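Local atomic coordinates of flagellar brake protein YcgR (Klebsiella pneumoniae, PDB entry 5KEC), a protein that binds the second messenger c-di-GMP and, as the transcriptional activator MrkH, probably switches on type 3 fimbriae genes and so biofilm formation. Residues 31-36 with 111-116; 80-85 with 96-101; 148-153 with 200-205; 176-181 with 214-219. All coordinates share one frame; numbering follows the deposited sequence.

Contact 1 of 4, residues 31-36 with 111-116; sequences EIFFNN and RDPRFR
The Phe33 ring has Pro113 lying over one face, with CD of the proline 3.7 Å from the ring centroid and only 4° off its normal, a CH-pi contact made almost squarely over the centre. At the edge of the same ring, near its plane, comes Arg114, whose NE lies 3.8 Å from Phe33 CD1; ring and guanidinium planes are turned 53° apart. The Asp112 carboxylate approaches the ring obliquely, OD2 reaching to 3.5 Å from Phe33 CE1.

The guanidinium meets that carboxylate edge-on. Arg114 grips Asp112 side-on, NE to the syn lone pair of OD1 (3.0 Å) and NH2 to OD2, with the oxygens close to the guanidinium plane. The backbone N of Arg114 takes the anti lone pair of OD1, which closes an Asx turn at the start of a type I beta turn from Asp112 to Phe115. A bend at chi3 (-62°) brings the arginine back over this turn, and its remaining nitrogen, NH1, reaches the carbonyl O of Asn36 in a weak bond of 3.3 Å. Arg110 adds a second cation to Asp112 OD2.

Arg111 and Arg114 both bind c-di-GMP in a ligand-bound structure of this protein; here, without ligand, Arg114 is held by Asp112 and, weakly, Asn36. The contact sets the linker between strands 104-107 and 117-118 against the end of strand 29-34, which is flanked by strands 37-46 and 64-71.

Contact 2 of 4, residues 80-85 with 96-101; sequences AALTKH and YAFSLP
Thr83 and Lys84 both donate their backbone N to one acceptor, Ala97 O, the first at 2.7 Å and nearly straight (172°), the second at 3.2 Å. Lys84 O in turn accepts from Ala97 N, and Ser99 N bonds to Ala81 O at 3.0 Å.

On one face of the pair, Leu82 reaches the Tyr96 ring at its edge, CD1 coming to 3.3 Å from Tyr96 CD2, a close fit. Its CG is turned away from its own backbone N (chi1 -170°), which carries the branch toward the tyrosine, while its CB meets Phe98 CE1 at 3.8 Å. His85 CB approaches the tyrosine ring obliquely. On the opposite face, that of Lys84 and Ala97, their CB atoms touch, also at 3.8 Å. Thr83, which belongs to neither pair, has its CG2 3.1 Å from Ser99 OG.

Two residues opposite one make this a classic beta bulge in the antiparallel hairpin of strands 74-87 and 94-99; the register shifts by one between the Leu82-Phe98 and Lys84-Ala97 pairs, and Thr83 is pushed out of the regular alternation.

Beyond this shell, Glu50 takes both the Thr83 hydroxyl and the Lys84 ammonium, while Tyr96 OH is held by the backbone of Arg57 and Ile59. Phe98 packs edge-to-face with Phe67 of strand 64-71 and also meets the ring of Phe51 of strand 50-55.

Contact 3 of 4, residues 148-153 with 200-205; sequences ALMTKT and ESYYQI
Four backbone hydrogen bonds join Leu149 to Ile205 and Thr151 to Tyr203, two to each pair, in a regular antiparallel ladder; the shortest, Ile205 N to Leu149 O, is 2.7 Å. Between them Met150 and Gln204 form the non-hydrogen-bonded pair, where Met150 CA lies 3.1 Å from Tyr203 O in a CA-H...O contact. Past the last pair, Thr151 OG1 accepts from Thr153 N in an ST turn, and a water donates to both Lys152 O and Ser201 O, spanning the strands where direct pairing has stopped.

Charge and aromatic interactions gather at the Lys152 end of the ladder. Lys152 runs alongside Tyr202, then bends at chi3 and chi4 (69° and 55°), which swings NZ over one face of the ring, toward its rim: a cation-pi contact 4.0 Å from the centroid, 23° off the normal. NZ also pairs with Glu200 OE1 at 3.0 Å, a salt bridge whose hydrogen bond is weak, and makes another weak bond to Ser201 O. Met150 SD packs on Tyr202 CB at 3.7 Å and lies oblique to the ring, 4.9 Å from its centroid, a Met-aromatic contact.

Among apolar contacts, Ala148 CB touches Gln204 CG at 3.9 Å. Gln204 binds c-di-GMP in another structure of this protein.

The pair lies inside its sheet: strand 134-142 runs beyond strand 146-151, and strand 177-193 beyond strand 199-210. Phe137 from the former and Val184 from the latter pack against Ile205.

Contact 4 of 4, residues 176-181 with 214-219; sequences GEITID and LDDQRR
Ile178 lays its CG1 over one face of the Arg219 guanidinium, 3.5 Å above the plane and offset toward the rim, so the flat cation slides along an aliphatic branch. With CG1 beside its backbone N, the isoleucine also sends CD1 to 3.9 Å from Arg219 CB, while CG2, the other branch, meets the carboxylate carbon CG of Asp216 at the same separation. One side chain of the strand thus fits between two residues that are three apart on the helix.

The edge of the guanidinium is used for polar contacts. Arg219 is bent at chi3 (71°) and turns both terminal nitrogens onto the carbonyl O of Glu177, NH1 at 3.0 Å and NH2 at 3.1 Å. Both bonds are weak, with N-H...O angles of 134° and 131°, as expected when one oxygen sits between two donors. NH2 has a second acceptor in Tyr175 O, its stronger partner. Gly176 CA lies at the same edge; at its backbone angles a CB would be jammed against the preceding carbonyl O, which calls for glycine.

Asp216 is turned to the strand as well, and its OD2 is held by His213 ND1. The helix 214-234 starts here, with 9.6 Å between the axes of strand segment 177-181 and helix segment 214-219, and Phe211 packs against both Ile180 and Asp216.

The start of the helix is thus joined to its sheet by one apolar wedge flanked by polar groups: an arginine with its face on Ile178 and its edge turned to the carbonyl oxygens of Glu177 and Tyr175, and a buried aspartate bonded to a histidine.

How the contacts relate
Contacts 1 and 2 share the sheet of the N-terminal half, and contacts 3 and 4 that of the C-terminal half. The centre of contact 1 lies about 5 Å from the centre of the chain, that of contact 3 about 21 Å. All four mix core and surface: contact 1 buries Phe33 but exposes Asn35 and Asn36, and contact 3 buries Leu149 and Ile205 while its Lys152-Glu200 end is exposed. Contacts 2 and 3 are antiparallel ladders, one bulged and the other regular, whereas contact 1 depends on arginine, carboxylate and ring, and contact 4 sets a helix against a strand. Arg116 of contact 1 packs on Ala148 and Gln204 of contact 3, joining the linker to the second sheet near c-di-GMP-binding residues.

Contact 1 of 4, residues 31-36 with 111-116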
# COMPACT_ATOMS: atom_id res chain seq x y z
N GLU B 31 5.45 -12.67 -0.29
CA GLU B 31 5.01 -11.72 0.73
C GLU B 31 3.79 -10.94 0.25
O GLU B 31 3.81 -10.34 -0.82
CB GLU B 31 6.14 -10.76 1.09
CG GLU B 31 5.84 -9.92 2.33
CD GLU B 31 7.09 -9.28 2.91
OE1 GLU B 31 8.16 -9.35 2.27
OE2 GLU B 31 7.00 -8.71 4.02
N ILE B 32 2.73 -10.96 1.05
CA ILE B 32 1.48 -10.29 0.71
C ILE B 32 1.26 -9.11 1.65
O ILE B 32 1.23 -9.28 2.87
CB ILE B 32 0.29 -11.25 0.89
CG1 ILE B 32 0.65 -12.65 0.37
CG2 ILE B 32 -0.97 -10.69 0.24
CD1 ILE B 32 -0.42 -13.70 0.63
N PHE B 33 1.12 -7.92 1.08
CA PHE B 33 0.88 -6.72 1.87
C PHE B 33 -0.57 -6.27 1.76
O PHE B 33 -1.13 -6.23 0.66
CB PHE B 33 1.77 -5.56 1.40
CG PHE B 33 3.23 -5.83 1.50
CD1 PHE B 33 3.91 -5.64 2.69
CD2 PHE B 33 3.95 -6.26 0.39
CE1 PHE B 33 5.26 -5.89 2.78
CE2 PHE B 33 5.31 -6.50 0.48
CZ PHE B 33 5.97 -6.32 1.68
N PHE B 34 -1.18 -5.96 2.89
CA PHE B 34 -2.46 -5.26 2.89
C PHE B 34 -2.59 -4.41 4.13
O PHE B 34 -2.42 -4.90 5.25
CB PHE B 34 -3.65 -6.22 2.75
CG PHE B 34 -3.50 -7.49 3.53
CD1 PHE B 34 -4.11 -7.63 4.76
CD2 PHE B 34 -2.76 -8.54 3.03
CE1 PHE B 34 -3.98 -8.80 5.48
CE2 PHE B 34 -2.63 -9.71 3.75
CZ PHE B 34 -3.24 -9.84 4.97
N ASN B 35 -2.87 -3.12 3.93
CA ASN B 35 -3.03 -2.19 5.04
C ASN B 35 -1.79 -2.14 5.93
O ASN B 35 -0.73 -1.67 5.52
CB ASN B 35 -4.27 -2.56 5.85
CG ASN B 35 -5.51 -2.74 4.98
OD1 ASN B 35 -5.68 -2.04 3.98
ND2 ASN B 35 -6.37 -3.68 5.36
N ASN B 36 -1.93 -2.65 7.15
CA ASN B 36 -0.87 -2.62 8.15
C ASN B 36 -0.03 -3.89 8.12
O ASN B 36 1.06 -3.95 8.70
CB ASN B 36 -1.50 -2.50 9.53
CG ASN B 36 -0.90 -1.38 10.34
OD1 ASN B 36 -0.41 -0.39 9.79
ND2 ASN B 36 -0.93 -1.53 11.67
N ARG B 111 10.80 -2.81 -1.23
CA ARG B 111 10.02 -1.58 -1.19
C ARG B 111 8.72 -1.77 -0.41
O ARG B 111 7.64 -1.84 -0.99
CB ARG B 111 9.71 -1.08 -2.60
CG ARG B 111 10.92 -0.58 -3.38
CD ARG B 111 11.20 -1.47 -4.58
NE ARG B 111 11.65 -0.70 -5.73
CZ ARG B 111 10.83 -0.09 -6.59
NH1 ARG B 111 9.52 -0.15 -6.41
NH2 ARG B 111 11.33 0.59 -7.61
N ASP B 112 8.85 -1.86 0.91
CA ASP B 112 7.70 -2.11 1.76
C ASP B 112 6.70 -0.96 1.68
O ASP B 112 7.00 0.16 2.12
CB ASP B 112 8.16 -2.34 3.20
CG ASP B 112 7.12 -3.03 4.05
OD1 ASP B 112 5.96 -2.58 4.06
OD2 ASP B 112 7.47 -4.04 4.70
N PRO B 113 5.52 -1.22 1.11
CA PRO B 113 4.50 -0.18 0.90
C PRO B 113 3.87 0.32 2.20
O PRO B 113 3.16 1.33 2.18
CB PRO B 113 3.44 -0.90 0.05
CG PRO B 113 3.59 -2.33 0.42
CD PRO B 113 5.06 -2.54 0.63
N ARG B 114 4.11 -0.38 3.31
CA ARG B 114 3.52 -0.02 4.58
C ARG B 114 4.25 1.16 5.24
O ARG B 114 3.72 1.80 6.14
CB ARG B 114 3.50 -1.22 5.53
CG ARG B 114 2.78 -2.44 4.98
CD ARG B 114 2.93 -3.63 5.92
NE ARG B 114 4.33 -4.03 6.07
CZ ARG B 114 4.78 -4.87 7.00
NH1 ARG B 114 3.93 -5.41 7.86
NH2 ARG B 114 6.07 -5.18 7.06
N PHE B 115 5.46 1.44 4.77
CA PHE B 115 6.28 2.49 5.37
C PHE B 115 5.96 3.87 4.82
O PHE B 115 5.68 4.03 3.62
CB PHE B 115 7.77 2.18 5.18
CG PHE B 115 8.30 1.14 6.12
CD1 PHE B 115 8.90 1.50 7.32
CD2 PHE B 115 8.19 -0.21 5.82
CE1 PHE B 115 9.39 0.54 8.19
CE2 PHE B 115 8.69 -1.18 6.68
CZ PHE B 115 9.28 -0.80 7.87
N ARG B 116 5.99 4.87 5.69
CA ARG B 116 5.73 6.26 5.30
C ARG B 116 6.83 7.18 5.82
O ARG B 116 7.42 6.92 6.87
CB ARG B 116 4.35 6.71 5.79
CG ARG B 116 3.19 5.94 5.15
CD ARG B 116 1.82 6.40 5.67
NE ARG B 116 1.78 6.47 7.13
CZ ARG B 116 1.56 5.43 7.92
NH1 ARG B 116 1.37 4.22 7.41
NH2 ARG B 116 1.55 5.59 9.24

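Contact 2 of 4, residues 80-85 with 96-101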
# COMPACT_ATOMS: atom_id res chain seq x y z
N ALA B 80 -1.86 -7.67 -7.84
CA ALA B 80 -2.83 -8.60 -8.38
C ALA B 80 -4.14 -8.50 -7.62
O ALA B 80 -4.15 -8.30 -6.41
CB ALA B 80 -2.29 -10.04 -8.35
N ALA B 81 -5.23 -8.63 -8.35
CA ALA B 81 -6.55 -8.55 -7.75
C ALA B 81 -7.07 -9.95 -7.43
O ALA B 81 -6.78 -10.91 -8.14
CB ALA B 81 -7.52 -7.82 -8.68
N LEU B 82 -7.83 -10.04 -6.35
CA LEU B 82 -8.44 -11.28 -5.91
C LEU B 82 -9.62 -11.59 -6.82
O LEU B 82 -10.45 -10.71 -7.08
CB LEU B 82 -8.88 -11.14 -4.46
CG LEU B 82 -9.36 -12.34 -3.64
CD1 LEU B 82 -9.39 -11.93 -2.17
CD2 LEU B 82 -10.72 -12.82 -4.09
N THR B 83 -9.71 -12.83 -7.29
CA THR B 83 -10.80 -13.23 -8.17
C THR B 83 -11.77 -14.18 -7.46
O THR B 83 -12.98 -14.08 -7.63
CB THR B 83 -10.28 -13.91 -9.45
OG1 THR B 83 -9.62 -15.14 -9.10
CG2 THR B 83 -9.30 -13.00 -10.18
N LYS B 84 -11.22 -15.10 -6.67
CA LYS B 84 -12.03 -16.10 -5.98
C LYS B 84 -11.52 -16.30 -4.56
O LYS B 84 -10.36 -16.01 -4.26
CB LYS B 84 -11.96 -17.44 -6.71
CG LYS B 84 -12.19 -17.37 -8.21
CD LYS B 84 -11.70 -18.63 -8.90
CE LYS B 84 -11.80 -18.51 -10.41
NZ LYS B 84 -11.13 -19.65 -11.10
N HIS B 85 -12.38 -16.81 -3.69
CA HIS B 85 -11.95 -17.20 -2.35
C HIS B 85 -12.96 -18.13 -1.69
O HIS B 85 -14.17 -17.94 -1.82
CB HIS B 85 -11.70 -15.97 -1.47
CG HIS B 85 -12.92 -15.46 -0.77
ND1 HIS B 85 -13.52 -14.26 -1.11
CD2 HIS B 85 -13.65 -15.97 0.24
CE1 HIS B 85 -14.57 -14.07 -0.33
NE2 HIS B 85 -14.67 -15.09 0.50
N TYR B 96 -7.28 -18.38 -1.57
CA TYR B 96 -7.47 -17.19 -2.38
C TYR B 96 -6.94 -17.40 -3.79
O TYR B 96 -5.84 -17.92 -3.98
CB TYR B 96 -6.72 -16.00 -1.78
CG TYR B 96 -7.29 -15.49 -0.47
CD1 TYR B 96 -6.78 -15.92 0.74
CD2 TYR B 96 -8.33 -14.57 -0.46
CE1 TYR B 96 -7.28 -15.44 1.93
CE2 TYR B 96 -8.85 -14.09 0.73
CZ TYR B 96 -8.32 -14.53 1.92
OH TYR B 96 -8.82 -14.06 3.10
N ALA B 97 -7.72 -17.00 -4.79
CA ALA B 97 -7.25 -17.02 -6.16
C ALA B 97 -7.07 -15.59 -6.65
O ALA B 97 -7.99 -14.77 -6.55
CB ALA B 97 -8.21 -17.79 -7.06
N PHE B 98 -5.89 -15.29 -7.17
CA PHE B 98 -5.58 -13.97 -7.70
C PHE B 98 -5.31 -14.09 -9.19
O PHE B 98 -4.78 -15.11 -9.64
CB PHE B 98 -4.34 -13.39 -7.00
CG PHE B 98 -4.55 -13.03 -5.56
CD1 PHE B 98 -4.95 -11.75 -5.20
CD2 PHE B 98 -4.32 -13.96 -4.55
CE1 PHE B 98 -5.14 -11.41 -3.88
CE2 PHE B 98 -4.51 -13.63 -3.23
CZ PHE B 98 -4.92 -12.35 -2.89
N SER B 99 -5.68 -13.08 -9.96
CA SER B 99 -5.33 -13.07 -11.38
C SER B 99 -3.82 -12.94 -11.50
O SER B 99 -3.20 -12.21 -10.74
CB SER B 99 -6.01 -11.91 -12.10
OG SER B 99 -7.35 -12.23 -12.42
N LEU B 100 -3.23 -13.65 -12.46
CA LEU B 100 -1.81 -13.50 -12.70
C LEU B 100 -1.53 -12.05 -13.04
O LEU B 100 -2.31 -11.41 -13.75
CB LEU B 100 -1.33 -14.41 -13.83
CG LEU B 100 -1.04 -15.87 -13.46
CD1 LEU B 100 -0.73 -16.68 -14.70
CD2 LEU B 100 0.11 -15.96 -12.45
N PRO B 101 -0.43 -11.51 -12.52
CA PRO B 101 -0.06 -10.12 -12.83
C PRO B 101 0.26 -10.01 -14.30
O PRO B 101 0.68 -10.99 -14.93
CB PRO B 101 1.20 -9.91 -11.99
CG PRO B 101 1.79 -11.28 -11.84
CD PRO B 101 0.61 -12.19 -11.73

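Contact 3 of 4, residues 148-153 with 200-205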
# COMPACT_ATOMS: atom_id res chain seq x y z
N ALA B 148 -0.24 9.68 7.15
CA ALA B 148 -0.77 9.70 8.50
C ALA B 148 -1.18 11.12 8.83
O ALA B 148 -0.40 12.06 8.66
CB ALA B 148 0.28 9.20 9.50
N LEU B 149 -2.41 11.27 9.29
CA LEU B 149 -2.95 12.57 9.67
C LEU B 149 -3.05 12.60 11.17
O LEU B 149 -3.33 11.57 11.79
CB LEU B 149 -4.32 12.79 9.04
CG LEU B 149 -4.39 12.52 7.54
CD1 LEU B 149 -5.83 12.50 7.04
CD2 LEU B 149 -3.56 13.55 6.77
N MET B 150 -2.83 13.77 11.76
CA MET B 150 -2.85 13.88 13.21
C MET B 150 -3.68 15.06 13.68
O MET B 150 -3.68 16.13 13.07
CB MET B 150 -1.41 13.99 13.74
CG MET B 150 -1.31 14.13 15.24
SD MET B 150 0.36 13.74 15.82
CE MET B 150 0.44 12.00 15.42
N THR B 151 -4.41 14.84 14.77
CA THR B 151 -5.19 15.90 15.39
C THR B 151 -5.44 15.55 16.85
O THR B 151 -5.43 14.38 17.23
CB THR B 151 -6.54 16.10 14.67
OG1 THR B 151 -7.27 17.14 15.32
CG2 THR B 151 -7.37 14.82 14.72
N LYS B 152 -5.68 16.56 17.67
CA LYS B 152 -6.01 16.33 19.07
C LYS B 152 -7.52 16.27 19.26
O LYS B 152 -8.00 15.85 20.32
CB LYS B 152 -5.37 17.39 19.96
CG LYS B 152 -3.85 17.44 19.83
CD LYS B 152 -3.23 18.63 20.56
CE LYS B 152 -3.35 18.48 22.06
NZ LYS B 152 -2.77 17.19 22.53
N THR B 153 -8.26 16.67 18.24
CA THR B 153 -9.72 16.73 18.32
C THR B 153 -10.39 16.06 17.13
O THR B 153 -11.05 16.72 16.32
CB THR B 153 -10.22 18.18 18.42
OG1 THR B 153 -9.66 18.95 17.35
CG2 THR B 153 -9.82 18.80 19.75
N GLU B 200 -0.14 14.63 26.94
CA GLU B 200 -0.79 15.03 25.69
C GLU B 200 -1.11 13.82 24.83
O GLU B 200 -0.25 12.97 24.59
CB GLU B 200 0.11 15.98 24.90
CG GLU B 200 0.21 17.39 25.47
CD GLU B 200 -1.00 18.24 25.13
OE1 GLU B 200 -0.95 18.96 24.12
OE2 GLU B 200 -2.00 18.18 25.89
N SER B 201 -2.35 13.74 24.36
CA SER B 201 -2.75 12.66 23.47
C SER B 201 -3.03 13.16 22.05
O SER B 201 -3.75 14.14 21.85
CB SER B 201 -3.97 11.91 24.01
OG SER B 201 -3.69 11.32 25.27
N TYR B 202 -2.44 12.48 21.08
CA TYR B 202 -2.60 12.84 19.68
C TYR B 202 -3.23 11.67 18.95
O TYR B 202 -2.84 10.52 19.16
CB TYR B 202 -1.25 13.18 19.05
CG TYR B 202 -0.52 14.26 19.80
CD1 TYR B 202 -0.65 15.60 19.44
CD2 TYR B 202 0.29 13.95 20.89
CE1 TYR B 202 0.01 16.59 20.13
CE2 TYR B 202 0.96 14.94 21.59
CZ TYR B 202 0.82 16.25 21.21
OH TYR B 202 1.48 17.24 21.90
N TYR B 203 -4.20 11.95 18.09
CA TYR B 203 -4.81 10.90 17.30
C TYR B 203 -4.15 10.83 15.92
O TYR B 203 -4.05 11.83 15.21
CB TYR B 203 -6.32 11.14 17.16
CG TYR B 203 -7.05 11.04 18.47
CD1 TYR B 203 -7.69 9.87 18.84
CD2 TYR B 203 -7.09 12.11 19.35
CE1 TYR B 203 -8.36 9.76 20.05
CE2 TYR B 203 -7.76 12.02 20.56
CZ TYR B 203 -8.39 10.84 20.90
OH TYR B 203 -9.06 10.74 22.10
N GLN B 204 -3.69 9.64 15.57
CA GLN B 204 -3.08 9.41 14.27
C GLN B 204 -4.01 8.58 13.40
O GLN B 204 -4.33 7.44 13.74
CB GLN B 204 -1.72 8.72 14.41
CG GLN B 204 -1.08 8.36 13.08
CD GLN B 204 0.31 7.78 13.24
OE1 GLN B 204 1.27 8.51 13.48
NE2 GLN B 204 0.43 6.46 13.10
N ILE B 205 -4.46 9.17 12.30
CA ILE B 205 -5.32 8.47 11.36
C ILE B 205 -4.54 8.14 10.11
O ILE B 205 -4.07 9.03 9.41
CB ILE B 205 -6.57 9.30 11.00
CG1 ILE B 205 -7.37 9.63 12.27
CG2 ILE B 205 -7.44 8.56 10.01
CD1 ILE B 205 -7.12 11.01 12.81
O HOH W 1 -6.31 14.90 22.44

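Contact 4 of 4, residues 176-181 with 214-219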
# COMPACT_ATOMS: atom_id res chain seq x y z
N GLY B 176 1.70 23.43 -3.55
CA GLY B 176 0.32 23.74 -3.89
C GLY B 176 -0.68 22.89 -3.14
O GLY B 176 -0.43 22.43 -2.02
N GLU B 177 -1.83 22.68 -3.76
CA GLU B 177 -2.90 21.92 -3.13
C GLU B 177 -3.34 20.77 -4.02
O GLU B 177 -3.24 20.84 -5.25
CB GLU B 177 -4.08 22.83 -2.78
CG GLU B 177 -3.72 23.89 -1.76
CD GLU B 177 -4.91 24.65 -1.23
OE1 GLU B 177 -5.87 24.88 -2.00
OE2 GLU B 177 -4.90 25.01 -0.04
N ILE B 178 -3.81 19.71 -3.39
CA ILE B 178 -4.29 18.54 -4.10
C ILE B 178 -5.57 18.04 -3.45
O ILE B 178 -5.55 17.61 -2.29
CB ILE B 178 -3.26 17.40 -4.10
CG1 ILE B 178 -1.94 17.88 -4.71
CG2 ILE B 178 -3.80 16.19 -4.87
CD1 ILE B 178 -0.87 16.80 -4.75
N THR B 179 -6.66 18.08 -4.19
CA THR B 179 -7.93 17.57 -3.70
C THR B 179 -8.00 16.08 -3.98
O THR B 179 -7.75 15.64 -5.10
CB THR B 179 -9.13 18.28 -4.37
OG1 THR B 179 -9.09 19.67 -4.03
CG2 THR B 179 -10.45 17.70 -3.88
N ILE B 180 -8.32 15.29 -2.97
CA ILE B 180 -8.25 13.85 -3.10
C ILE B 180 -9.26 13.19 -2.18
O ILE B 180 -9.79 13.83 -1.28
CB ILE B 180 -6.84 13.34 -2.75
CG1 ILE B 180 -6.62 11.92 -3.27
CG2 ILE B 180 -6.59 13.46 -1.23
CD1 ILE B 180 -5.21 11.43 -3.08
N ASP B 181 -9.52 11.90 -2.41
CA ASP B 181 -10.36 11.13 -1.51
C ASP B 181 -9.48 10.23 -0.64
O ASP B 181 -8.54 9.60 -1.13
CB ASP B 181 -11.37 10.31 -2.29
CG ASP B 181 -12.26 11.17 -3.16
OD1 ASP B 181 -12.73 12.21 -2.66
OD2 ASP B 181 -12.45 10.83 -4.34
N LEU B 214 -3.61 10.66 -12.48
CA LEU B 214 -2.19 10.34 -12.41
C LEU B 214 -1.41 11.60 -12.08
O LEU B 214 -0.39 11.55 -11.40
CB LEU B 214 -1.68 9.76 -13.73
CG LEU B 214 -1.77 8.24 -13.90
CD1 LEU B 214 -3.21 7.81 -14.07
CD2 LEU B 214 -0.91 7.80 -15.07
N ASP B 215 -1.89 12.74 -12.59
CA ASP B 215 -1.22 14.01 -12.35
C ASP B 215 -1.09 14.26 -10.85
O ASP B 215 -0.07 14.77 -10.38
CB ASP B 215 -1.98 15.16 -13.02
CG ASP B 215 -1.62 15.32 -14.48
OD1 ASP B 215 -0.62 14.71 -14.93
OD2 ASP B 215 -2.34 16.06 -15.19
N ASP B 216 -2.13 13.90 -10.10
CA ASP B 216 -2.11 14.06 -8.66
C ASP B 216 -1.07 13.15 -8.01
O ASP B 216 -0.28 13.59 -7.18
CB ASP B 216 -3.49 13.81 -8.07
CG ASP B 216 -4.48 14.89 -8.44
OD1 ASP B 216 -4.02 16.01 -8.77
OD2 ASP B 216 -5.70 14.63 -8.41
N GLN B 217 -1.05 11.89 -8.42
CA GLN B 217 -0.07 10.94 -7.91
C GLN B 217 1.35 11.34 -8.28
O GLN B 217 2.27 11.20 -7.47
CB GLN B 217 -0.38 9.53 -8.41
CG GLN B 217 0.68 8.50 -8.06
CD GLN B 217 0.52 7.23 -8.87
OE1 GLN B 217 -0.38 6.43 -8.62
NE2 GLN B 217 1.39 7.04 -9.85
N ARG B 218 1.54 11.83 -9.50
CA ARG B 218 2.86 12.28 -9.92
C ARG B 218 3.34 13.44 -9.06
O ARG B 218 4.52 13.50 -8.68
CB ARG B 218 2.86 12.70 -11.39
CG ARG B 218 3.06 11.56 -12.38
CD ARG B 218 3.46 12.10 -13.74
NE ARG B 218 3.76 11.05 -14.71
CZ ARG B 218 2.94 10.65 -15.67
NH1 ARG B 218 1.75 11.22 -15.80
NH2 ARG B 218 3.30 9.69 -16.50
N ARG B 219 2.44 14.36 -8.74
CA ARG B 219 2.79 15.46 -7.86
C ARG B 219 3.21 14.93 -6.50
O ARG B 219 4.20 15.39 -5.93
CB ARG B 219 1.63 16.45 -7.73
CG ARG B 219 1.42 17.29 -8.98
CD ARG B 219 0.18 18.15 -8.85
NE ARG B 219 0.36 19.24 -7.89
CZ ARG B 219 -0.63 19.96 -7.38
NH1 ARG B 219 -1.89 19.70 -7.72
NH2 ARG B 219 -0.37 20.93 -6.51
O HOH W 2 -6.15 13.41 -6.37